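Triosephosphate isomerase (Toxoplasma gondii, PDB 5UPR) probably catalyses the reversible interconversion of D-glyceraldehyde 3-phosphate and dihydroxyacetone phosphate in glycolysis and gluconeogenesis, working as a homodimeric TIM barrel. Local coordinates at residues Val134-Gly139 and Glu156-Val161; Val45-Ser50 and Gln66-Asp71; Gly187-Ala192 and Val220-Ser225; Glu140-Arg145 and Pro180-Gly185. All coordinates share one frame; numbering follows the deposited sequence. Where two conformers were deposited one is given.

Contact 1: Val134-Gly139 and Glu156-Val161; sequences VILCIG and EQLEAV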
loop_
_atom_site.group_PDB
_atom_site.type_symbol
_atom_site.label_atom_id
_atom_site.label_comp_id
_atom_site.label_asym_id
_atom_site.label_seq_id
_atom_site.Cartn_x
_atom_site.Cartn_y
_atom_site.Cartn_z
ATOM N N VAL A 134 10.549 12.984 -3.236
ATOM C CA VAL A 134 9.099 12.899 -3.423
ATOM C C VAL A 134 8.701 13.466 -4.779
ATOM O O VAL A 134 9.088 14.593 -5.113
ATOM C CB VAL A 134 8.409 13.742 -2.335
ATOM C CG1 VAL A 134 6.901 13.814 -2.594
ATOM C CG2 VAL A 134 8.715 13.141 -0.948
ATOM N N ILE A 135 7.944 12.701 -5.543
ATOM C CA ILE A 135 7.210 13.205 -6.690
ATOM C C ILE A 135 5.820 13.606 -6.171
ATOM O O ILE A 135 4.974 12.726 -5.906
ATOM C CB ILE A 135 7.128 12.156 -7.794
ATOM C CG1 ILE A 135 8.515 11.742 -8.259
ATOM C CG2 ILE A 135 6.331 12.686 -8.974
ATOM C CD1 ILE A 135 8.508 10.464 -9.128
ATOM N N LEU A 136 5.618 14.904 -5.967
ATOM C CA LEU A 136 4.366 15.426 -5.451
ATOM C C LEU A 136 3.386 15.761 -6.580
ATOM O O LEU A 136 3.669 16.674 -7.364
ATOM C CB LEU A 136 4.629 16.686 -4.609
ATOM C CG LEU A 136 3.429 17.571 -4.225
ATOM C CD1 LEU A 136 2.464 16.743 -3.351
ATOM C CD2 LEU A 136 3.890 18.797 -3.479
ATOM N N CYS A 137 2.251 15.062 -6.623
ATOM C CA CYS A 137 1.252 15.227 -7.675
ATOM C C CYS A 137 0.187 16.269 -7.297
ATOM O O CYS A 137 -0.328 16.270 -6.198
ATOM C CB CYS A 137 0.579 13.870 -8.015
ATOM S SG CYS A 137 1.719 12.569 -8.522
ATOM N N ILE A 138 -0.120 17.151 -8.221
ATOM C CA ILE A 138 -1.214 18.165 -8.068
ATOM C C ILE A 138 -1.938 18.258 -9.398
ATOM O O ILE A 138 -1.422 17.815 -10.413
ATOM C CB ILE A 138 -0.648 19.589 -7.694
ATOM C CG1 ILE A 138 0.304 20.138 -8.733
ATOM C CG2 ILE A 138 0.071 19.586 -6.378
ATOM C CD1 ILE A 138 0.839 21.506 -8.487
ATOM N N GLY A 139 -3.110 18.863 -9.420
ATOM C CA GLY A 139 -3.850 19.003 -10.665
ATOM C C GLY A 139 -5.310 19.329 -10.440
ATOM O O GLY A 139 -5.848 18.941 -9.445
ATOM N N GLU A 156 -3.912 26.076 -3.509
ATOM C CA GLU A 156 -4.489 25.425 -2.291
ATOM C C GLU A 156 -3.783 24.061 -2.056
ATOM O O GLU A 156 -3.415 23.728 -0.915
ATOM C CB GLU A 156 -5.996 25.137 -2.457
ATOM C CG GLU A 156 -6.939 26.294 -2.456
ATOM C CD GLU A 156 -8.402 25.876 -2.852
ATOM O OE1 GLU A 156 -8.725 24.655 -3.085
ATOM O OE2 GLU A 156 -9.280 26.813 -2.983
ATOM N N GLN A 157 -3.588 23.283 -3.124
ATOM C CA GLN A 157 -2.918 22.002 -2.991
ATOM C C GLN A 157 -1.471 22.125 -2.511
ATOM O O GLN A 157 -1.009 21.418 -1.625
ATOM C CB GLN A 157 -2.953 21.237 -4.332
ATOM C CG GLN A 157 -4.356 20.758 -4.689
ATOM C CD GLN A 157 -4.367 19.951 -5.946
ATOM O OE1 GLN A 157 -3.651 20.258 -6.911
ATOM N NE2 GLN A 157 -5.112 18.831 -5.952
ATOM N N LEU A 158 -0.756 23.074 -3.092
ATOM C CA LEU A 158 0.628 23.331 -2.722
ATOM C C LEU A 158 0.750 24.007 -1.357
ATOM O O LEU A 158 1.650 23.673 -0.601
ATOM C CB LEU A 158 1.271 24.149 -3.808
ATOM C CG LEU A 158 1.534 23.454 -5.093
ATOM C CD1 LEU A 158 1.788 24.403 -6.261
ATOM C CD2 LEU A 158 2.741 22.559 -4.911
ATOM N N GLU A 159 -0.137 24.948 -1.044
ATOM C CA GLU A 159 -0.124 25.643 0.275
ATOM C C GLU A 159 -0.307 24.626 1.452
ATOM O O GLU A 159 0.339 24.790 2.448
ATOM C CB GLU A 159 -1.192 26.713 0.303
ATOM C CG GLU A 159 -1.520 27.379 1.647
ATOM C CD GLU A 159 -0.368 28.153 2.223
ATOM O OE1 GLU A 159 0.661 28.415 1.526
ATOM O OE2 GLU A 159 -0.466 28.489 3.429
ATOM N N ALA A 160 -1.166 23.584 1.299
ATOM C CA ALA A 160 -1.283 22.591 2.315
ATOM C C ALA A 160 0.073 21.901 2.572
ATOM O O ALA A 160 0.456 21.645 3.690
ATOM C CB ALA A 160 -2.329 21.526 1.919
ATOM N N VAL A 161 0.814 21.624 1.496
ATOM C CA VAL A 161 2.134 21.033 1.621
ATOM C C VAL A 161 3.114 21.968 2.296
ATOM O O VAL A 161 3.860 21.560 3.184
ATOM C CB VAL A 161 2.684 20.497 0.300
ATOM C CG1 VAL A 161 4.083 19.868 0.510
ATOM C CG2 VAL A 161 1.737 19.420 -0.253
HETATM O O HOH W 1 -5.325 16.587 -8.031
#
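I138 lays its CD1 methyl against the branch of L158, 3.8 Å from L158 CD1, the two side chains meeting at about a right angle. One turn further along the helix, L136 and V161 reach toward each other tip to tip, with L136 CD2 3.9 Å from V161 CG2. L136 CG stands anti to its own backbone N (chi1 167°), a setting that carries both methyls over to the helix, and L136 CD2 also comes within 4.2 Å of L158 CD2. Branched aliphatic side chains fill the layer between strand and helix, whose segment axes approach to 9.4 Å and run 143° apart in direction.

At the end of the strand the contact turns polar. G139 N donates to Q157 OE1 over 2.9 Å, nearly straight at 160°, in the carbonyl plane and on a lone pair of the amide oxygen. The extended chain of Q157 brings its amide past I138, whose CB lies 3.2 Å from Q157 OE1. A water accepts from Q157 NE2 and donates to G139 O, so the glutamine amide serves G139 N directly and G139 O through the water. The extended backbone of G139 would press a beta carbon onto the carbonyl oxygen of I138, which explains the residue type.

Here strand 133-138 of the TIM barrel packs on helix 150-164, which follows it after the short helix 142-146. I138 and L158 also pack on I176 of strand 174-178, Q157 touches N117 of helix 117-129, and I202 and W205 of helix 192-209 cover I138 and L158 respectively.

Contact 2: Val45-Ser50 and Gln66-Asp71; sequences VVAPPS and QVAAQD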
loop_
_atom_site.group_PDB
_atom_site.type_symbol
_atom_site.label_atom_id
_atom_site.label_comp_id
_atom_site.label_asym_id
_atom_site.label_seq_id
_atom_site.Cartn_x
_atom_site.Cartn_y
_atom_site.Cartn_z
ATOM N N VAL A 45 13.018 7.734 -13.130
ATOM C CA VAL A 45 12.521 7.005 -11.945
ATOM C C VAL A 45 11.358 6.103 -12.367
ATOM O O VAL A 45 10.481 6.564 -13.105
ATOM C CB VAL A 45 12.091 8.009 -10.852
ATOM C CG1 VAL A 45 11.438 7.305 -9.659
ATOM C CG2 VAL A 45 13.274 8.853 -10.388
ATOM N N VAL A 46 11.352 4.850 -11.929
ATOM C CA VAL A 46 10.231 3.936 -12.182
ATOM C C VAL A 46 9.574 3.512 -10.859
ATOM O O VAL A 46 10.283 3.263 -9.864
ATOM C CB VAL A 46 10.615 2.741 -13.048
ATOM C CG1 VAL A 46 11.140 3.236 -14.395
ATOM C CG2 VAL A 46 11.687 1.919 -12.423
ATOM N N ALA A 47 8.242 3.502 -10.849
ATOM C CA ALA A 47 7.465 3.161 -9.717
ATOM C C ALA A 47 6.617 1.859 -9.956
ATOM O O ALA A 47 5.437 1.934 -10.353
ATOM C CB ALA A 47 6.564 4.322 -9.331
ATOM N N PRO A 48 7.211 0.689 -9.693
ATOM C CA PRO A 48 6.488 -0.576 -9.729
ATOM C C PRO A 48 5.542 -0.716 -8.549
ATOM O O PRO A 48 5.717 0.004 -7.539
ATOM C CB PRO A 48 7.620 -1.617 -9.543
ATOM C CG PRO A 48 8.890 -0.930 -9.664
ATOM C CD PRO A 48 8.602 0.483 -9.244
ATOM N N PRO A 49 4.572 -1.633 -8.637
ATOM C CA PRO A 49 3.786 -1.964 -7.439
ATOM C C PRO A 49 4.766 -2.502 -6.370
ATOM O O PRO A 49 5.826 -3.103 -6.723
ATOM C CB PRO A 49 2.807 -3.098 -7.919
ATOM C CG PRO A 49 2.846 -3.018 -9.416
ATOM C CD PRO A 49 4.217 -2.478 -9.773
ATOM N N SER A 50 4.429 -2.286 -5.109
ATOM C CA SER A 50 5.369 -2.521 -4.022
ATOM C C SER A 50 5.885 -3.969 -3.980
ATOM O O SER A 50 7.018 -4.219 -3.560
ATOM C CB SER A 50 4.809 -2.095 -2.688
ATOM O OG SER A 50 3.658 -2.826 -2.336
ATOM N N GLN A 66 16.404 4.964 -11.082
ATOM C CA GLN A 66 16.138 4.760 -9.678
ATOM C C GLN A 66 14.723 4.236 -9.518
ATOM O O GLN A 66 13.892 4.379 -10.396
ATOM C CB GLN A 66 16.332 6.076 -8.949
ATOM C CG GLN A 66 17.762 6.608 -8.960
ATOM C CD GLN A 66 17.948 7.709 -7.971
ATOM O OE1 GLN A 66 17.445 8.783 -8.154
ATOM N NE2 GLN A 66 18.623 7.415 -6.871
ATOM N N VAL A 67 14.458 3.649 -8.355
ATOM C CA VAL A 67 13.135 3.044 -8.095
ATOM C C VAL A 67 12.348 3.905 -7.116
ATOM O O VAL A 67 12.924 4.621 -6.296
ATOM C CB VAL A 67 13.205 1.602 -7.629
ATOM C CG1 VAL A 67 14.070 0.801 -8.576
ATOM C CG2 VAL A 67 13.843 1.512 -6.248
ATOM N N ALA A 68 11.034 3.829 -7.218
ATOM C CA ALA A 68 10.089 4.521 -6.341
ATOM C C ALA A 68 8.969 3.621 -5.847
ATOM O O ALA A 68 8.549 2.728 -6.577
ATOM C CB ALA A 68 9.445 5.681 -7.067
ATOM N N ALA A 69 8.419 3.918 -4.671
ATOM C CA ALA A 69 7.132 3.369 -4.325
ATOM C C ALA A 69 6.047 4.313 -4.824
ATOM O O ALA A 69 6.275 5.518 -4.954
ATOM C CB ALA A 69 7.031 3.180 -2.779
ATOM N N GLN A 70 4.831 3.777 -5.023
ATOM C CA GLN A 70 3.658 4.545 -5.505
ATOM C C GLN A 70 2.876 5.298 -4.416
ATOM O O GLN A 70 1.883 5.991 -4.765
ATOM C CB GLN A 70 2.704 3.586 -6.251
ATOM C CG GLN A 70 3.258 3.039 -7.566
ATOM C CD GLN A 70 2.311 2.038 -8.257
ATOM O OE1 GLN A 70 1.073 2.007 -7.956
ATOM N NE2 GLN A 70 2.862 1.243 -9.201
ATOM N N ASP A 71 3.285 5.142 -3.136
ATOM C CA ASP A 71 2.612 5.786 -1.995
ATOM C C ASP A 71 3.541 5.564 -0.831
ATOM O O ASP A 71 4.481 4.751 -0.909
ATOM C CB ASP A 71 1.269 5.119 -1.711
ATOM C CG ASP A 71 0.415 5.819 -0.630
ATOM O OD1 ASP A 71 0.528 7.033 -0.370
ATOM O OD2 ASP A 71 -0.376 5.071 0.012
HETATM O O HOH W 2 4.732 0.951 -5.136
#
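V45-A47 and Q66-A69 run as neighbouring parallel strands, their segment axes 36° apart, with V45 beside Q66 and V46 beside V67. V46 provides both main-chain bonds: its N donates to Q66 O at 3.0 Å, and its O accepts from A68 N at 2.8 Å. Where V45 and A68 meet, V45 CG1 reaches to 3.7 Å from A68 CB, with W97 packing on both. A47 CB lies 3.9 Å from A68 CB, two small side chains that fit together where the strands end. V67 projects from the other face of the sheet, where V56 and Q57 of helix 53-59 receive it.

Beyond the strands, Q70 sends an extended side chain over to the end of strand 42-47. Its NE2 donates to A47 O at 2.9 Å, approaching from 40° above the carbonyl plane, and also to K17 O. Its OE1 accepts from G83 N of the second subunit, so both ends of the amide are used. P49 CD lies alongside Q70 NE2, and a water donates to P48 O while accepting from Q70 N.

A68 O is buried without a conventional partner; A47 CA supplies a C-H contact at 3.3 Å. The prolines lead the chain out of the sheet without adding N-H groups to be satisfied. The chemistry thus implies a division of labour: main-chain bonds and small apolar groups join the strands, whereas one glutamine amide couples their exit to the loop that the partner subunit inserts, a hallmark of triosephosphate isomerase dimers.

Contact 3: Gly187-Ala192 and Val220-Ser225; sequences GKTATA and VIYGGS. With SO4 (sulfate ion), chain E.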
loop_
_atom_site.group_PDB
_atom_site.type_symbol
_atom_site.label_atom_id
_atom_site.label_comp_id
_atom_site.label_asym_id
_atom_site.label_seq_id
_atom_site.Cartn_x
_atom_site.Cartn_y
_atom_site.Cartn_z
ATOM N N GLY A 187 -6.814 10.328 -22.997
ATOM C CA GLY A 187 -6.275 10.744 -24.281
ATOM C C GLY A 187 -6.265 12.272 -24.517
ATOM O O GLY A 187 -5.789 12.732 -25.573
ATOM N N LYS A 188 -6.766 13.065 -23.560
ATOM C CA LYS A 188 -6.822 14.510 -23.736
ATOM C C LYS A 188 -5.533 15.119 -23.161
ATOM O O LYS A 188 -5.538 15.683 -22.087
ATOM C CB LYS A 188 -8.082 15.123 -23.093
ATOM C CG LYS A 188 -9.428 14.449 -23.405
ATOM C CD LYS A 188 -10.529 14.902 -22.440
ATOM C CE LYS A 188 -11.875 14.405 -22.880
ATOM N NZ LYS A 188 -12.980 15.162 -22.240
ATOM N N THR A 189 -4.431 14.986 -23.890
ATOM C CA THR A 189 -3.158 15.602 -23.499
ATOM C C THR A 189 -3.308 17.119 -23.473
ATOM O O THR A 189 -3.941 17.715 -24.339
ATOM C CB THR A 189 -2.034 15.185 -24.488
ATOM O OG1 THR A 189 -2.186 13.804 -24.781
ATOM C CG2 THR A 189 -0.652 15.402 -23.892
ATOM N N ALA A 190 -2.785 17.773 -22.450
ATOM C CA ALA A 190 -2.652 19.231 -22.489
ATOM C C ALA A 190 -1.920 19.687 -23.759
ATOM O O ALA A 190 -1.014 19.000 -24.253
ATOM C CB ALA A 190 -1.876 19.704 -21.314
ATOM N N THR A 191 -2.326 20.841 -24.320
ATOM C CA THR A 191 -1.473 21.505 -25.315
ATOM C C THR A 191 -0.138 21.883 -24.710
ATOM O O THR A 191 -0.040 22.043 -23.512
ATOM C CB THR A 191 -2.159 22.735 -25.941
ATOM O OG1 THR A 191 -2.384 23.681 -24.903
ATOM C CG2 THR A 191 -3.489 22.283 -26.607
ATOM N N ALA A 192 0.874 22.023 -25.543
ATOM C CA ALA A 192 2.167 22.574 -25.170
ATOM C C ALA A 192 2.006 23.951 -24.508
ATOM O O ALA A 192 2.638 24.205 -23.498
ATOM C CB ALA A 192 3.063 22.726 -26.402
ATOM N N VAL A 220 9.473 20.721 -12.366
ATOM C CA VAL A 220 8.004 20.627 -12.545
ATOM C C VAL A 220 7.768 19.806 -13.810
ATOM O O VAL A 220 8.074 20.272 -14.950
ATOM C CB VAL A 220 7.317 21.969 -12.634
ATOM C CG1 VAL A 220 5.802 21.802 -12.590
ATOM C CG2 VAL A 220 7.741 22.857 -11.493
ATOM N N ILE A 221 7.234 18.581 -13.623
ATOM C CA ILE A 221 7.034 17.647 -14.723
ATOM C C ILE A 221 5.534 17.509 -15.084
ATOM O O ILE A 221 4.653 17.693 -14.228
ATOM C CB ILE A 221 7.658 16.281 -14.454
ATOM C CG1 ILE A 221 6.985 15.582 -13.259
ATOM C CG2 ILE A 221 9.147 16.437 -14.212
ATOM C CD1 ILE A 221 7.612 14.246 -12.886
ATOM N N TYR A 222 5.246 17.231 -16.354
ATOM C CA TYR A 222 3.874 17.165 -16.846
ATOM C C TYR A 222 3.451 15.679 -16.948
ATOM O O TYR A 222 4.216 14.814 -17.451
ATOM C CB TYR A 222 3.706 17.901 -18.262
ATOM C CG TYR A 222 2.347 17.594 -18.823
ATOM C CD1 TYR A 222 1.215 18.333 -18.421
ATOM C CD2 TYR A 222 2.147 16.507 -19.674
ATOM C CE1 TYR A 222 -0.077 17.957 -18.863
ATOM C CE2 TYR A 222 0.881 16.128 -20.101
ATOM C CZ TYR A 222 -0.219 16.838 -19.698
ATOM O OH TYR A 222 -1.466 16.444 -20.130
ATOM N N GLY A 223 2.208 15.379 -16.535
ATOM C CA GLY A 223 1.643 14.053 -16.825
ATOM C C GLY A 223 0.199 14.165 -17.230
ATOM O O GLY A 223 -0.446 15.200 -16.956
ATOM N N GLY A 224 -0.315 13.117 -17.871
ATOM C CA GLY A 224 -1.676 13.085 -18.365
ATOM C C GLY A 224 -1.643 12.840 -19.871
ATOM O O GLY A 224 -1.522 13.759 -20.672
ATOM N N SER A 225 -1.743 11.546 -20.236
ATOM C CA SER A 225 -1.753 11.144 -21.603
ATOM C C SER A 225 -0.458 11.530 -22.351
ATOM O O SER A 225 -0.499 11.962 -23.525
ATOM C CB SER A 225 -3.007 11.677 -22.328
ATOM O OG SER A 225 -4.179 11.087 -21.778
HETATM S S SO4 E . -1.830 8.193 -18.964
HETATM O O1 SO4 E . -2.005 6.847 -18.462
HETATM O O2 SO4 E . -1.267 8.269 -20.316
HETATM O O3 SO4 E . -0.813 8.754 -18.057
HETATM O O4 SO4 E . -2.964 9.127 -18.805
#
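The hydroxyl of Y222 is used twice, accepting from A190 N across the contact and donating to G224 O two residues further along its own chain. The first bond is 3.0 Å from A190 N to Y222 OH and nearly straight at 167°; the second, 2.7 Å from Y222 OH to G224 O, lies in the carbonyl plane on a lone pair. A chi1 of 170° swings the Y222 ring away from its own N and out to the loop, and A190 CB packs 3.5 Å from Y222 CE1. G224 has backbone angles that only a residue without a beta carbon accepts easily, and its bareness makes room for the phenol.

Alongside, T189 OG1 donates to S225 O at 2.8 Å, the same carbonyl being held by N230 ND2. S225 OG receives a weak bond from G187 N, 3.0 Å away, but its stronger partner is A183 O. S225 N donates to O4 of a sulfate at 3.1 Å, an anion that G185 N and G247 N also bind; it probably occupies the place of the substrate phosphate. These bonds between the YGGS motif and the mobile loop are consistent with the closed form known in this family.

The contact lies at the C-terminal ends of the barrel strands: T191 caps helix 192-209 through L194 N, H199 of that helix and L234 of helix 228-234 touch Y222, and Y178 at the end of strand 174-178 packs against the ring.

Contact 4: Glu140-Arg145 and Pro180-Gly185; sequences ETLEER and PVWAIG. With SO4 (sulfate ion), chain E.
E140 OE2 is gripped from opposite faces of its carboxylate plane, by W182 NE1 at 2.9 Å and by R145 NE at 2.8 Å. The second is a salt bridge, to which R145 NH2 adds a weak bond, while E140 OE1 takes the hydroxyl of Y178. The glutamate reaches these partners by bending: CG sits between backbone N and carbonyl carbon (chi1 86°), and chi2 folds the chain back. Its negative charge is thus probably balanced by the arginine, while the indole offers an N-H that suits a carboxylate.

The indole itself is held on several sides. P180 CB rests 3.3 Å above one face of the W182 ring, toward its rim, the backbone of T141 meets an edge, and L142 CB lies 4.0 Å from W182 CB. The guanidinium of R145 stands almost perpendicular to the ring, the planes 81° apart. Main chain joins in where V181 N donates to E140 O over 2.9 Å. T141 and E144 form a capping box that starts the short helix. Further along the loop, G185 N donates to sulfate O4 at 2.7 Å. The first part of the mobile loop is held on E140, itself fixed by R145, while G185 binds an anion, an arrangement consistent with the closed state.

Helix 150-164 lies against E140, E144 and R145 through T150 and V153, L194 of helix 192-209 covers R145 and W182, and S103 of helix 103-107 touches V181 and I184.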
loop_
_atom_site.group_PDB
_atom_site.type_symbol
_atom_site.label_atom_id
_atom_site.label_comp_id
_atom_site.label_asym_id
_atom_site.label_seq_id
_atom_site.Cartn_x
_atom_site.Cartn_y
_atom_site.Cartn_z
ATOM N N GLU A 140 -5.909 20.053 -11.383
ATOM C CA GLU A 140 -7.277 20.485 -11.301
ATOM C C GLU A 140 -8.218 19.588 -12.130
ATOM O O GLU A 140 -7.777 18.879 -13.048
ATOM C CB GLU A 140 -7.386 21.957 -11.780
ATOM C CG GLU A 140 -7.559 22.225 -13.290
ATOM C CD GLU A 140 -6.316 21.894 -14.124
ATOM O OE1 GLU A 140 -5.267 21.486 -13.583
ATOM O OE2 GLU A 140 -6.422 22.064 -15.368
ATOM N N THR A 141 -9.517 19.676 -11.812
ATOM C CA THR A 141 -10.537 18.935 -12.504
ATOM C C THR A 141 -10.942 19.701 -13.765
ATOM O O THR A 141 -10.618 20.888 -13.951
ATOM C CB THR A 141 -11.801 18.779 -11.625
ATOM O OG1 THR A 141 -12.364 20.085 -11.371
ATOM C CG2 THR A 141 -11.522 18.057 -10.253
ATOM N N LEU A 142 -11.682 19.006 -14.638
ATOM C CA LEU A 142 -12.187 19.657 -15.851
ATOM C C LEU A 142 -13.063 20.863 -15.479
ATOM O O LEU A 142 -12.951 21.909 -16.100
ATOM C CB LEU A 142 -12.997 18.676 -16.683
ATOM C CG LEU A 142 -13.635 19.227 -17.962
ATOM C CD1 LEU A 142 -12.529 19.630 -18.946
ATOM C CD2 LEU A 142 -14.619 18.174 -18.486
ATOM N N GLU A 143 -13.944 20.693 -14.515
ATOM C CA GLU A 143 -14.827 21.790 -14.074
ATOM C C GLU A 143 -14.034 22.974 -13.559
ATOM O O GLU A 143 -14.374 24.123 -13.863
ATOM C CB GLU A 143 -15.809 21.322 -12.998
ATOM C CG GLU A 143 -16.850 22.378 -12.661
ATOM C CD GLU A 143 -16.441 23.440 -11.603
ATOM O OE1 GLU A 143 -16.676 24.607 -11.979
ATOM O OE2 GLU A 143 -15.922 23.151 -10.465
ATOM N N GLU A 144 -13.012 22.709 -12.746
ATOM C CA GLU A 144 -12.129 23.766 -12.209
ATOM C C GLU A 144 -11.417 24.502 -13.344
ATOM O O GLU A 144 -11.356 25.725 -13.336
ATOM C CB GLU A 144 -11.124 23.200 -11.194
ATOM C CG GLU A 144 -11.782 22.845 -9.881
ATOM C CD GLU A 144 -11.002 21.887 -9.027
ATOM O OE1 GLU A 144 -9.943 21.342 -9.466
ATOM O OE2 GLU A 144 -11.405 21.593 -7.895
ATOM N N ARG A 145 -10.944 23.761 -14.332
ATOM C CA ARG A 145 -10.273 24.368 -15.483
ATOM C C ARG A 145 -11.215 25.305 -16.252
ATOM O O ARG A 145 -10.868 26.461 -16.497
ATOM C CB ARG A 145 -9.689 23.295 -16.411
ATOM C CG ARG A 145 -9.085 23.843 -17.749
ATOM C CD ARG A 145 -7.955 24.862 -17.649
ATOM N NE ARG A 145 -6.708 24.255 -17.156
ATOM C CZ ARG A 145 -5.564 24.882 -17.123
ATOM N NH1 ARG A 145 -5.438 26.118 -17.540
ATOM N NH2 ARG A 145 -4.508 24.253 -16.660
ATOM N N PRO A 180 -3.182 17.424 -14.894
ATOM C CA PRO A 180 -4.575 17.756 -14.851
ATOM C C PRO A 180 -5.436 16.492 -14.832
ATOM O O PRO A 180 -5.194 15.525 -15.588
ATOM C CB PRO A 180 -4.835 18.592 -16.141
ATOM C CG PRO A 180 -3.587 18.487 -16.993
ATOM C CD PRO A 180 -2.518 17.798 -16.170
ATOM N N VAL A 181 -6.455 16.485 -13.965
ATOM C CA VAL A 181 -7.225 15.272 -13.787
ATOM C C VAL A 181 -7.898 14.858 -15.100
ATOM O O VAL A 181 -7.980 13.666 -15.407
ATOM C CB VAL A 181 -8.223 15.356 -12.613
ATOM C CG1 VAL A 181 -8.917 13.979 -12.386
ATOM C CG2 VAL A 181 -7.469 15.707 -11.348
ATOM N N TRP A 182 -8.343 15.849 -15.867
ATOM C CA TRP A 182 -8.964 15.648 -17.160
ATOM C C TRP A 182 -8.074 15.031 -18.240
ATOM O O TRP A 182 -8.606 14.541 -19.216
ATOM C CB TRP A 182 -9.584 16.950 -17.689
ATOM C CG TRP A 182 -8.697 18.163 -17.672
ATOM C CD1 TRP A 182 -8.714 19.144 -16.737
ATOM C CD2 TRP A 182 -7.768 18.579 -18.677
ATOM N NE1 TRP A 182 -7.799 20.107 -17.045
ATOM C CE2 TRP A 182 -7.213 19.793 -18.244
ATOM C CE3 TRP A 182 -7.285 18.008 -19.843
ATOM C CZ2 TRP A 182 -6.193 20.466 -18.954
ATOM C CZ3 TRP A 182 -6.273 18.713 -20.592
ATOM C CH2 TRP A 182 -5.743 19.896 -20.152
ATOM N N ALA A 183 -6.751 15.054 -18.051
ATOM C CA ALA A 183 -5.780 14.373 -18.938
ATOM C C ALA A 183 -5.396 12.968 -18.576
ATOM O O ALA A 183 -4.672 12.329 -19.348
ATOM C CB ALA A 183 -4.484 15.170 -18.986
ATOM N N ILE A 184 -5.823 12.471 -17.400
ATOM C CA ILE A 184 -5.412 11.190 -16.949
ATOM C C ILE A 184 -6.254 10.060 -17.547
ATOM O O ILE A 184 -7.460 9.974 -17.275
ATOM C CB ILE A 184 -5.359 11.101 -15.424
ATOM C CG1 ILE A 184 -4.333 12.071 -14.844
ATOM C CG2 ILE A 184 -4.896 9.671 -15.028
ATOM C CD1 ILE A 184 -4.373 12.260 -13.370
ATOM N N GLY A 185 -5.645 9.212 -18.399
ATOM C CA GLY A 185 -6.366 8.069 -18.980
ATOM C C GLY A 185 -7.379 8.400 -20.055
ATOM O O GLY A 185 -7.974 7.488 -20.617
HETATM S S SO4 E . -1.830 8.193 -18.964
HETATM O O1 SO4 E . -2.005 6.847 -18.462
HETATM O O2 SO4 E . -1.267 8.269 -20.316
HETATM O O3 SO4 E . -0.813 8.754 -18.057
HETATM O O4 SO4 E . -2.964 9.127 -18.805
#

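Overall arrangement
From the N terminus, contact 2 closes first: it pairs strands 42-47 and 65-69, which helix 53-59 connects in a beta-alpha-beta unit, and its C-terminal residues reach the second subunit. Contact 1 opens on strand 133-138, and contact 4 opens directly after it at 140-145. Contact 1 then closes on helix 150-164 before contact 4 closes at 180-185, so the two cross, touching where G139 O meets V181 CG2. Contact 3 follows in series, closing the span from the loop at 187-192 through helix 192-209 to strand 220-222. Contacts 3 and 4 share the sulfate and touch between S225 and A183, fixing both ends of one loop; contact 2 lies across the barrel, about 20 Å from contact 3 between centres.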